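Local coordinates for putative isochorismatase (Bordetella bronchiseptica, PDB 3UAO), which hydrolyses the amide of maleamate, releasing maleate and ammonia, a step in the bacterial degradation of nicotinate (vitamin B3), at residues Y45-V50 with R75-A80; G133-R138 with G147-A152; D192-G195 with P201-A204; G28-Q33 with N205-R210. One frame throughout, in Å; residues are numbered along the deposited sequence.

Interaction 1 (Y45-V50 with R75-A80)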
loop_
_atom_site.group_PDB
_atom_site.type_symbol
_atom_site.label_atom_id
_atom_site.label_comp_id
_atom_site.label_asym_id
_atom_site.label_seq_id
_atom_site.Cartn_x
_atom_site.Cartn_y
_atom_site.Cartn_z
ATOM N N TYR A 45 21.336 -7.396 -6.540
ATOM C CA TYR A 45 21.255 -7.156 -5.097
ATOM C C TYR A 45 21.068 -5.695 -4.739
ATOM O O TYR A 45 21.388 -4.804 -5.511
ATOM C CB TYR A 45 22.502 -7.637 -4.384
ATOM C CG TYR A 45 22.748 -9.079 -4.601
ATOM C CD1 TYR A 45 22.008 -10.006 -3.933
ATOM C CD2 TYR A 45 23.733 -9.522 -5.510
ATOM C CE1 TYR A 45 22.216 -11.344 -4.144
ATOM C CE2 TYR A 45 23.938 -10.845 -5.737
ATOM C CZ TYR A 45 23.177 -11.758 -5.043
ATOM O OH TYR A 45 23.331 -13.101 -5.237
ATOM N N GLY A 46 20.564 -5.483 -3.535
ATOM C CA GLY A 46 20.397 -4.177 -2.944
ATOM C C GLY A 46 20.632 -4.274 -1.455
ATOM O O GLY A 46 20.765 -5.381 -0.881
ATOM N N LEU A 47 20.700 -3.116 -0.821
ATOM C CA LEU A 47 21.034 -3.016 0.588
ATOM C C LEU A 47 20.111 -1.993 1.214
ATOM O O LEU A 47 19.996 -0.869 0.747
ATOM C CB LEU A 47 22.515 -2.598 0.792
ATOM C CG LEU A 47 23.003 -2.195 2.199
ATOM C CD1 LEU A 47 23.004 -3.359 3.140
ATOM C CD2 LEU A 47 24.373 -1.590 2.132
ATOM N N LEU A 48 19.467 -2.407 2.289
ATOM C CA LEU A 48 18.686 -1.541 3.128
ATOM C C LEU A 48 19.334 -1.453 4.484
ATOM O O LEU A 48 19.530 -2.495 5.115
ATOM C CB LEU A 48 17.324 -2.197 3.339
ATOM C CG LEU A 48 16.390 -1.342 4.161
ATOM C CD1 LEU A 48 16.249 -0.002 3.486
ATOM C CD2 LEU A 48 15.098 -2.077 4.274
ATOM N N ILE A 49 19.642 -0.248 4.938
ATOM C CA ILE A 49 20.116 -0.032 6.285
ATOM C C ILE A 49 19.002 0.665 7.060
ATOM O O ILE A 49 18.691 1.835 6.807
ATOM C CB ILE A 49 21.376 0.836 6.300
ATOM C CG1 ILE A 49 22.458 0.266 5.369
ATOM C CG2 ILE A 49 21.934 0.952 7.697
ATOM C CD1 ILE A 49 23.673 1.154 5.254
ATOM N N VAL A 50 18.381 -0.017 8.011
ATOM C CA VAL A 50 17.209 0.592 8.652
ATOM C C VAL A 50 17.508 1.288 9.982
ATOM O O VAL A 50 17.971 0.678 10.912
ATOM C CB VAL A 50 15.910 -0.353 8.658
ATOM C CG1 VAL A 50 16.129 -1.615 7.867
ATOM C CG2 VAL A 50 15.394 -0.616 10.001
ATOM N N ARG A 75 29.419 -1.034 8.057
ATOM C CA ARG A 75 30.289 -0.228 7.194
ATOM C C ARG A 75 30.912 -1.021 6.067
ATOM O O ARG A 75 30.978 -0.527 4.941
ATOM C CB ARG A 75 31.432 0.391 7.959
ATOM C CG ARG A 75 30.995 1.337 9.029
ATOM C CD ARG A 75 32.207 1.846 9.794
ATOM N NE ARG A 75 33.034 2.754 9.002
ATOM C CZ ARG A 75 33.900 3.605 9.523
ATOM N NH1 ARG A 75 34.068 3.674 10.843
ATOM N NH2 ARG A 75 34.601 4.393 8.725
ATOM N N THR A 76 31.376 -2.228 6.374
ATOM C CA THR A 76 32.013 -3.099 5.385
ATOM C C THR A 76 31.017 -3.508 4.301
ATOM O O THR A 76 31.383 -3.663 3.131
ATOM C CB THR A 76 32.621 -4.381 6.033
ATOM O OG1 THR A 76 33.429 -4.021 7.148
ATOM C CG2 THR A 76 33.478 -5.144 5.036
ATOM N N VAL A 77 29.751 -3.637 4.682
ATOM C CA VAL A 77 28.706 -3.988 3.735
ATOM C C VAL A 77 28.348 -2.850 2.798
ATOM O O VAL A 77 28.234 -3.066 1.588
ATOM C CB VAL A 77 27.464 -4.491 4.435
ATOM C CG1 VAL A 77 26.368 -4.780 3.421
ATOM C CG2 VAL A 77 27.816 -5.747 5.208
ATOM N N LEU A 78 28.173 -1.653 3.370
ATOM C CA LEU A 78 27.910 -0.435 2.633
ATOM C C LEU A 78 29.042 -0.145 1.610
ATOM O O LEU A 78 28.777 0.093 0.421
ATOM C CB LEU A 78 27.739 0.730 3.627
ATOM C CG LEU A 78 27.435 2.096 3.034
ATOM C CD1 LEU A 78 26.187 1.950 2.187
ATOM C CD2 LEU A 78 27.274 3.196 4.080
ATOM N N ALA A 79 30.291 -0.191 2.060
ATOM C CA ALA A 79 31.424 -0.033 1.148
ATOM C C ALA A 79 31.366 -1.112 0.058
ATOM O O ALA A 79 31.466 -0.800 -1.140
ATOM C CB ALA A 79 32.777 -0.057 1.906
ATOM N N ALA A 80 31.151 -2.362 0.443
ATOM C CA ALA A 80 31.091 -3.430 -0.555
ATOM C C ALA A 80 29.907 -3.222 -1.521
ATOM O O ALA A 80 30.031 -3.457 -2.727
ATOM C CB ALA A 80 31.033 -4.799 0.117
#

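Interaction 2 (G133-R138 with G147-A152)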
loop_
_atom_site.group_PDB
_atom_site.type_symbol
_atom_site.label_atom_id
_atom_site.label_comp_id
_atom_site.label_asym_id
_atom_site.label_seq_id
_atom_site.Cartn_x
_atom_site.Cartn_y
_atom_site.Cartn_z
ATOM N N GLY A 133 22.852 9.091 -4.947
ATOM C CA GLY A 133 22.062 8.026 -5.589
ATOM C C GLY A 133 21.472 7.008 -4.622
ATOM O O GLY A 133 20.713 6.131 -5.020
ATOM N N GLU A 134 21.851 7.130 -3.359
ATOM C CA GLU A 134 21.391 6.257 -2.316
ATOM C C GLU A 134 20.200 6.940 -1.644
ATOM O O GLU A 134 20.262 8.124 -1.288
ATOM C CB GLU A 134 22.498 5.999 -1.297
ATOM C CG GLU A 134 23.704 5.247 -1.838
ATOM C CD GLU A 134 24.779 5.035 -0.790
ATOM O OE1 GLU A 134 24.623 5.522 0.356
ATOM O OE2 GLU A 134 25.790 4.381 -1.128
ATOM N N TYR A 135 19.131 6.167 -1.463
ATOM C CA TYR A 135 17.826 6.703 -1.194
ATOM C C TYR A 135 17.593 6.744 0.290
ATOM O O TYR A 135 17.843 5.753 0.988
ATOM C CB TYR A 135 16.770 5.826 -1.882
ATOM C CG TYR A 135 15.343 6.278 -1.723
ATOM C CD1 TYR A 135 14.992 7.613 -1.830
ATOM C CD2 TYR A 135 14.347 5.376 -1.484
ATOM C CE1 TYR A 135 13.694 8.020 -1.677
ATOM C CE2 TYR A 135 13.048 5.782 -1.336
ATOM C CZ TYR A 135 12.727 7.109 -1.451
ATOM O OH TYR A 135 11.405 7.509 -1.302
ATOM N N VAL A 136 17.129 7.890 0.781
ATOM C CA VAL A 136 16.853 8.071 2.207
ATOM C C VAL A 136 15.359 8.069 2.332
ATOM O O VAL A 136 14.682 8.971 1.875
ATOM C CB VAL A 136 17.440 9.398 2.759
ATOM C CG1 VAL A 136 17.221 9.528 4.258
ATOM C CG2 VAL A 136 18.945 9.518 2.391
ATOM N N VAL A 137 14.825 7.026 2.933
ATOM C CA VAL A 137 13.416 6.936 3.079
ATOM C C VAL A 137 13.087 7.313 4.518
ATOM O O VAL A 137 13.738 6.867 5.463
ATOM C CB VAL A 137 12.861 5.565 2.603
ATOM C CG1 VAL A 137 13.660 4.484 3.065
ATOM C CG2 VAL A 137 11.445 5.369 3.076
ATOM N N ARG A 138 12.089 8.201 4.646
ATOM C CA ARG A 138 11.620 8.716 5.913
ATOM C C ARG A 138 10.327 8.053 6.225
ATOM O O ARG A 138 9.496 7.853 5.342
ATOM C CB ARG A 138 11.390 10.206 5.831
ATOM C CG ARG A 138 12.683 11.052 5.897
ATOM C CD ARG A 138 12.474 12.351 5.128
ATOM N NE ARG A 138 13.646 13.210 5.176
ATOM C CZ ARG A 138 14.529 13.390 4.186
ATOM N NH1 ARG A 138 14.391 12.778 3.009
ATOM N NH2 ARG A 138 15.555 14.233 4.379
ATOM N N GLY A 147 3.993 2.917 3.821
ATOM C CA GLY A 147 3.667 4.333 3.604
ATOM C C GLY A 147 4.853 5.133 3.152
ATOM O O GLY A 147 5.015 6.293 3.503
ATOM N N THR A 148 5.699 4.472 2.384
ATOM C CA THR A 148 6.880 5.036 1.796
ATOM C C THR A 148 6.969 4.507 0.374
ATOM O O THR A 148 6.171 3.678 -0.063
ATOM C CB THR A 148 8.176 4.584 2.506
ATOM O OG1 THR A 148 8.546 3.265 2.060
ATOM C CG2 THR A 148 8.050 4.600 4.058
ATOM N N MET A 149 7.963 4.975 -0.343
ATOM C CA MET A 149 8.154 4.592 -1.734
ATOM C C MET A 149 9.215 3.527 -1.912
ATOM O O MET A 149 9.639 3.270 -3.046
ATOM C CB MET A 149 8.516 5.835 -2.554
ATOM C CG MET A 149 7.362 6.795 -2.746
ATOM S SD MET A 149 6.259 6.210 -4.037
ATOM C CE MET A 149 7.224 6.445 -5.511
ATOM N N LEU A 150 9.604 2.845 -0.823
ATOM C CA LEU A 150 10.715 1.868 -0.905
ATOM C C LEU A 150 10.414 0.766 -1.923
ATOM O O LEU A 150 11.256 0.498 -2.793
ATOM C CB LEU A 150 11.113 1.277 0.451
ATOM C CG LEU A 150 12.443 0.513 0.439
ATOM C CD1 LEU A 150 13.530 1.285 -0.230
ATOM C CD2 LEU A 150 12.937 0.114 1.861
ATOM N N ALA A 151 9.231 0.144 -1.841
ATOM C CA ALA A 151 8.939 -0.974 -2.744
ATOM C C ALA A 151 9.153 -0.521 -4.184
ATOM O O ALA A 151 9.764 -1.206 -4.964
ATOM C CB ALA A 151 7.541 -1.488 -2.573
ATOM N N ALA A 152 8.627 0.636 -4.534
ATOM C CA ALA A 152 8.642 1.067 -5.933
ATOM C C ALA A 152 10.058 1.516 -6.360
ATOM O O ALA A 152 10.468 1.310 -7.516
ATOM C CB ALA A 152 7.604 2.166 -6.165
HETATM O O HOH W 1 6.366 8.390 5.219
#

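Interaction 3 (D192-G195 with P201-A204)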
loop_
_atom_site.group_PDB
_atom_site.type_symbol
_atom_site.label_atom_id
_atom_site.label_comp_id
_atom_site.label_asym_id
_atom_site.label_seq_id
_atom_site.Cartn_x
_atom_site.Cartn_y
_atom_site.Cartn_z
ATOM N N ASP A 192 24.911 -10.081 11.841
ATOM C CA ASP A 192 25.912 -9.340 12.581
ATOM C C ASP A 192 25.840 -7.850 12.262
ATOM O O ASP A 192 26.657 -7.084 12.760
ATOM C CB ASP A 192 27.345 -9.934 12.404
ATOM C CG ASP A 192 27.859 -9.902 10.957
ATOM O OD1 ASP A 192 27.045 -9.906 9.996
ATOM O OD2 ASP A 192 29.104 -9.882 10.761
ATOM N N CYS A 193 24.842 -7.449 11.472
ATOM C CA CYS A 193 24.605 -6.053 11.122
ATOM C C CYS A 193 23.219 -5.526 11.523
ATOM O O CYS A 193 22.793 -4.411 11.117
ATOM C CB CYS A 193 24.760 -5.878 9.621
ATOM S SG CYS A 193 26.422 -6.115 9.031
ATOM N N VAL A 194 22.512 -6.302 12.326
ATOM C CA VAL A 194 21.267 -5.834 12.897
ATOM C C VAL A 194 21.515 -5.826 14.386
ATOM O O VAL A 194 22.138 -6.733 14.897
ATOM C CB VAL A 194 20.058 -6.724 12.420
ATOM C CG1 VAL A 194 19.894 -6.626 10.852
ATOM C CG2 VAL A 194 20.219 -8.137 12.799
ATOM N N GLY A 195 21.097 -4.796 15.100
ATOM C CA GLY A 195 21.288 -4.799 16.552
ATOM C C GLY A 195 20.042 -4.457 17.316
ATOM O O GLY A 195 19.117 -3.862 16.786
ATOM N N PRO A 201 15.161 -10.477 22.724
ATOM C CA PRO A 201 14.415 -10.048 21.518
ATOM C C PRO A 201 15.190 -10.150 20.174
ATOM O O PRO A 201 14.651 -10.676 19.181
ATOM C CB PRO A 201 14.081 -8.595 21.841
ATOM C CG PRO A 201 13.909 -8.596 23.319
ATOM C CD PRO A 201 15.021 -9.499 23.810
ATOM N N HIS A 202 16.431 -9.674 20.160
ATOM C CA HIS A 202 17.365 -9.884 19.032
ATOM C C HIS A 202 17.412 -11.344 18.555
ATOM O O HIS A 202 17.281 -11.628 17.380
ATOM C CB HIS A 202 18.767 -9.428 19.451
ATOM C CG HIS A 202 19.833 -9.685 18.436
ATOM N ND1 HIS A 202 20.032 -8.874 17.347
ATOM C CD2 HIS A 202 20.786 -10.647 18.361
ATOM C CE1 HIS A 202 21.055 -9.328 16.638
ATOM N NE2 HIS A 202 21.538 -10.395 17.240
ATOM N N GLU A 203 17.564 -12.272 19.479
ATOM C CA GLU A 203 17.741 -13.696 19.144
ATOM C C GLU A 203 16.399 -14.344 18.744
ATOM O O GLU A 203 16.355 -15.191 17.818
ATOM C CB GLU A 203 18.380 -14.419 20.332
ATOM C CG GLU A 203 19.418 -15.477 19.983
ATOM C CD GLU A 203 20.738 -14.902 19.543
ATOM O OE1 GLU A 203 21.440 -14.296 20.378
ATOM O OE2 GLU A 203 21.091 -15.068 18.362
ATOM N N ALA A 204 15.306 -13.924 19.416
ATOM C CA ALA A 204 13.988 -14.429 19.095
ATOM C C ALA A 204 13.570 -13.979 17.682
ATOM O O ALA A 204 12.968 -14.726 16.934
ATOM C CB ALA A 204 12.989 -13.976 20.119
#

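Interaction 4 (G28-Q33 with N205-R210)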
loop_
_atom_site.group_PDB
_atom_site.type_symbol
_atom_site.label_atom_id
_atom_site.label_comp_id
_atom_site.label_asym_id
_atom_site.label_seq_id
_atom_site.Cartn_x
_atom_site.Cartn_y
_atom_site.Cartn_z
ATOM N N GLY A 28 10.239 -28.516 17.700
ATOM C CA GLY A 28 10.423 -29.552 16.682
ATOM C C GLY A 28 9.424 -29.424 15.534
ATOM O O GLY A 28 9.724 -29.808 14.386
ATOM N N SER A 29 8.241 -28.900 15.855
ATOM C CA SER A 29 7.207 -28.536 14.879
ATOM C C SER A 29 7.701 -27.749 13.645
ATOM O O SER A 29 7.194 -27.927 12.534
ATOM C CB SER A 29 6.134 -27.691 15.563
ATOM O OG SER A 29 6.612 -26.389 15.848
ATOM N N TYR A 30 8.666 -26.868 13.845
ATOM C CA TYR A 30 9.227 -26.117 12.723
ATOM C C TYR A 30 9.828 -26.994 11.630
ATOM O O TYR A 30 9.510 -26.819 10.466
ATOM C CB TYR A 30 10.260 -25.089 13.199
ATOM C CG TYR A 30 9.667 -23.924 13.937
ATOM C CD1 TYR A 30 9.267 -22.781 13.249
ATOM C CD2 TYR A 30 9.485 -23.958 15.317
ATOM C CE1 TYR A 30 8.748 -21.656 13.911
ATOM C CE2 TYR A 30 8.930 -22.852 15.993
ATOM C CZ TYR A 30 8.573 -21.700 15.279
ATOM O OH TYR A 30 8.019 -20.649 15.945
ATOM N N GLU A 31 10.698 -27.924 11.979
ATOM C CA GLU A 31 11.290 -28.785 10.949
ATOM C C GLU A 31 10.227 -29.743 10.382
ATOM O O GLU A 31 10.198 -29.965 9.176
ATOM C CB GLU A 31 12.563 -29.496 11.476
ATOM C CG GLU A 31 13.604 -30.123 10.422
ATOM C CD GLU A 31 14.201 -29.150 9.302
ATOM O OE1 GLU A 31 14.287 -27.887 9.482
ATOM O OE2 GLU A 31 14.608 -29.686 8.219
ATOM N N ARG A 32 9.348 -30.277 11.227
ATOM C CA ARG A 32 8.259 -31.143 10.767
ATOM C C ARG A 32 7.353 -30.507 9.727
ATOM O O ARG A 32 6.966 -31.130 8.753
ATOM C CB ARG A 32 7.360 -31.575 11.926
ATOM C CG ARG A 32 7.724 -32.897 12.556
ATOM C CD ARG A 32 6.608 -33.428 13.476
ATOM N NE ARG A 32 6.583 -32.782 14.799
ATOM C CZ ARG A 32 5.724 -31.832 15.182
ATOM N NH1 ARG A 32 4.782 -31.340 14.354
ATOM N NH2 ARG A 32 5.816 -31.355 16.420
ATOM N N GLN A 33 6.983 -29.259 9.958
ATOM C CA GLN A 33 6.008 -28.595 9.106
ATOM C C GLN A 33 6.672 -27.865 7.971
ATOM O O GLN A 33 6.007 -27.216 7.191
ATOM C CB GLN A 33 5.174 -27.636 9.926
ATOM C CG GLN A 33 4.352 -28.317 10.958
ATOM C CD GLN A 33 3.687 -27.324 11.826
ATOM O OE1 GLN A 33 3.921 -26.119 11.687
ATOM N NE2 GLN A 33 2.873 -27.802 12.745
ATOM N N ASN A 205 13.907 -12.758 17.305
ATOM C CA ASN A 205 13.395 -12.245 16.082
ATOM C C ASN A 205 14.224 -12.732 14.914
ATOM O O ASN A 205 13.710 -12.957 13.829
ATOM C CB ASN A 205 13.286 -10.726 16.159
ATOM C CG ASN A 205 12.041 -10.284 16.897
ATOM O OD1 ASN A 205 11.089 -9.873 16.272
ATOM N ND2 ASN A 205 12.033 -10.388 18.221
ATOM N N LEU A 206 15.499 -12.988 15.158
ATOM C CA LEU A 206 16.304 -13.676 14.170
ATOM C C LEU A 206 15.746 -15.044 13.950
ATOM O O LEU A 206 15.631 -15.472 12.807
ATOM C CB LEU A 206 17.763 -13.758 14.582
ATOM C CG LEU A 206 18.498 -12.408 14.558
ATOM C CD1 LEU A 206 19.775 -12.474 15.336
ATOM C CD2 LEU A 206 18.739 -11.957 13.117
ATOM N N PHE A 207 15.402 -15.746 15.024
ATOM C CA PHE A 207 14.841 -17.086 14.905
ATOM C C PHE A 207 13.611 -17.026 14.020
ATOM O O PHE A 207 13.561 -17.677 12.978
ATOM C CB PHE A 207 14.492 -17.682 16.269
ATOM C CG PHE A 207 13.827 -19.031 16.177
ATOM C CD1 PHE A 207 14.579 -20.179 16.059
ATOM C CD2 PHE A 207 12.445 -19.148 16.153
ATOM C CE1 PHE A 207 13.956 -21.415 15.943
ATOM C CE2 PHE A 207 11.849 -20.361 16.029
ATOM C CZ PHE A 207 12.604 -21.496 15.930
ATOM N N ASP A 208 12.640 -16.196 14.396
ATOM C CA ASP A 208 11.426 -16.043 13.597
ATOM C C ASP A 208 11.782 -15.840 12.119
ATOM O O ASP A 208 11.273 -16.543 11.220
ATOM C CB ASP A 208 10.639 -14.828 14.061
ATOM C CG ASP A 208 9.971 -15.013 15.403
ATOM O OD1 ASP A 208 10.014 -16.160 15.916
ATOM O OD2 ASP A 208 9.401 -13.991 15.914
ATOM N N MET A 209 12.670 -14.872 11.884
ATOM C CA MET A 209 13.019 -14.471 10.532
ATOM C C MET A 209 13.663 -15.595 9.733
ATOM O O MET A 209 13.233 -15.894 8.612
ATOM C CB MET A 209 13.891 -13.231 10.572
ATOM C CG MET A 209 13.060 -11.956 10.834
ATOM S SD MET A 209 14.053 -10.514 10.559
ATOM C CE MET A 209 14.892 -10.259 12.142
ATOM N N ARG A 210 14.667 -16.244 10.307
ATOM C CA ARG A 210 15.235 -17.464 9.722
ATOM C C ARG A 210 14.180 -18.530 9.397
ATOM O O ARG A 210 14.304 -19.268 8.448
ATOM C CB ARG A 210 16.198 -18.069 10.730
ATOM C CG ARG A 210 17.216 -19.069 10.207
ATOM C CD ARG A 210 18.218 -19.445 11.336
ATOM N NE ARG A 210 17.622 -20.061 12.563
ATOM C CZ ARG A 210 17.354 -21.373 12.754
ATOM N NH1 ARG A 210 17.578 -22.291 11.799
ATOM N NH2 ARG A 210 16.850 -21.779 13.920
#

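Interaction 1 (Y45-V50 with R75-A80)
Leu47 and Ile49 of strand 45-50 pack against Val77 and Leu78 of helix 67-84, the connecting helix of a beta-alpha-beta crossover whose second strand, 87-93, runs parallel beside the first. The short axes pass 9.6 Å apart and run at 142° to each other, so the helix returns roughly antiparallel to the strand.

The contact is wholly apolar and all four residues are buried. Leu47 does most of the work: with CG anti to the backbone N (chi1 169°), its two methyls are carried out toward the helix. CD1 meets Val77 CG1 at 3.7 Å, and CD2 comes against the helix backbone itself, 3.8 Å from Leu78 CA. The Leu78 side chain, which leaves the helix beside this point, also touches Val88 of strand 87-93.

The backbone of the strand bonds to its neighbours in the sheet: Leu47 with Ala87 and Ala89 on one side, Gly46 with Thr161 and Leu163 on the other, which places the contact over a central part of the sheet.

Ile49 meets Leu78 nearly at a right angle, and the methyl CD1 of Leu78 lies 4.0 Å both from Ile49 CD1 and from Leu47 CD2.

Interaction 2 (G133-R138 with G147-A152)
Val137 and Thr148 come within 6.9 Å of each other, CA to CA, where strand 135-139, outermost in the sheet of this chain, faces the loop leading into helix 150-156. Their side chains cross at about a right angle, and the fit is tight: Val137 CG2, carried anti to its backbone N, lies 3.4 Å from Thr148 CB. Thr148 CG2 turns to the strand backbone and stands 3.8 Å from Arg138 O. A water joins the two segments just beyond, donating to Arg138 O at 3.2 Å and to Gly147 O at 3.0 Å.

Further back along the strand, Tyr135 brings its ring edge and hydroxyl to the start of the helix. Its OH touches Met149 CB at 3.6 Å, and Leu150 CD1 sits at the ring edge, near the ring plane, 4.4 Å from Tyr135 CD2. The same ring stacks with Trp153, and the tyrosine packs on Asp101 of the second subunit.

Thr148 OG1 is held twice, bonding to Ala144 O and accepting from Leu150 N at 3.1 Å in a nearly straight bond (169°). This is an ST turn directly around the N-cap residue Met149, and it opens a helix packed against the outermost strand, within this chain, of a Rossmann-like parallel sheet.

Interaction 3 (D192-G195 with P201-A204)
Val194 O faces the edge of the His202 imidazole, lying near the ring plane 3.3 Å from CE1, while ND1 of the same ring hydrogen-bonds to Thr169 OG1. The bond at ND1 helps set the ring's orientation, with the adjacent carbon CE1 at the carbonyl. That C-H edge would suit the partial negative charge of the oxygen.

His202 carries CG anti to its backbone N (chi1 175°), which sends the ring out from the helix toward the strand and brings its end much closer than the start of the side chain. Besides the carbonyl oxygen, His202 CE1 meets the methyl CG2 of Val194 at 4.1 Å, the two side chains crossing at roughly a right angle. On the next residue, Gly195 CA approaches the ring obliquely, 4.3 Å from His202 ND1. Thr169 serves both partners, since its backbone bonds to Gly195 while its hydroxyl holds the histidine.

Val194 also touches Val173, the neighbour of Cys172, which is modified to S-hydroxycysteine. The contact lies at the end of strand 186-195, after a corner at Asp192 and Cys193 where Cys193 packs on helix 67-84, and it ties this strand to helix 199-212, which leads on to strand 215-217 in a beta-alpha-beta unit.

Interaction 4 (G28-Q33 with N205-R210)
Tyr30 of helix 28-32 lays one face of its ring against the edge of Phe207 from helix 199-212, a T-shaped pair with centroids 5.0 Å apart and planes at 85°. From the backbone, CB of Tyr30 sets out toward the other helix, with CG placed beside the backbone N (chi1 -71°). One flank of the ring then comes over Phe207: CD2 lies 4.0 Å from Phe207 CZ, and CE2 is 3.8 Å from Phe207 CE2. On the other flank, Tyr30 CE1 is 4.0 Å from that same Phe207 CE2. The closest approach comes at CZ, 3.6 Å from Phe207 CE2, so the phenylalanine edge points at the phenol end of the face, off its centre. At the tip, OH passes Phe207 CE2 at 3.8 Å; this hydroxyl is buried with no hydrogen-bonding partner in the model.

Phe207 gets there by extending CG anti to its backbone N (chi1 176°). Asp208 OD1 lies in the plane of its ring, at the edge, while OD2 of that aspartate is gripped by Arg174 and by Asn205 of the fourth subunit. Tyr30 has a second edge-to-face partner in Phe35 and also packs on Pro201 of the fourth subunit. This is a T-shaped aromatic contact between the first modelled helix and helix 199-212 of the alpha/beta fold, beside the interface with the fourth subunit.

In the fold
Interactions 1, 2 and 3 all reach the six-stranded parallel sheet and follow one another along the chain; interaction 4, pairing the N-terminal helix with helix 199-212, closes a loop in which the other three are nested. Interaction 1 is central: it lies about 15 Å from interaction 2 and 17 Å from interaction 3, centre to centre, and touches both, through Leu48 with Leu150 and Val77 with Cys193. Interactions 3 and 4 share helix 199-212, touch through Val194 and Leu206, and meet the fourth subunit, whereas interaction 2, about 30 Å from interaction 4 between centres, faces the second and third. The core packing thus runs outward to separate interfaces of the tetramer.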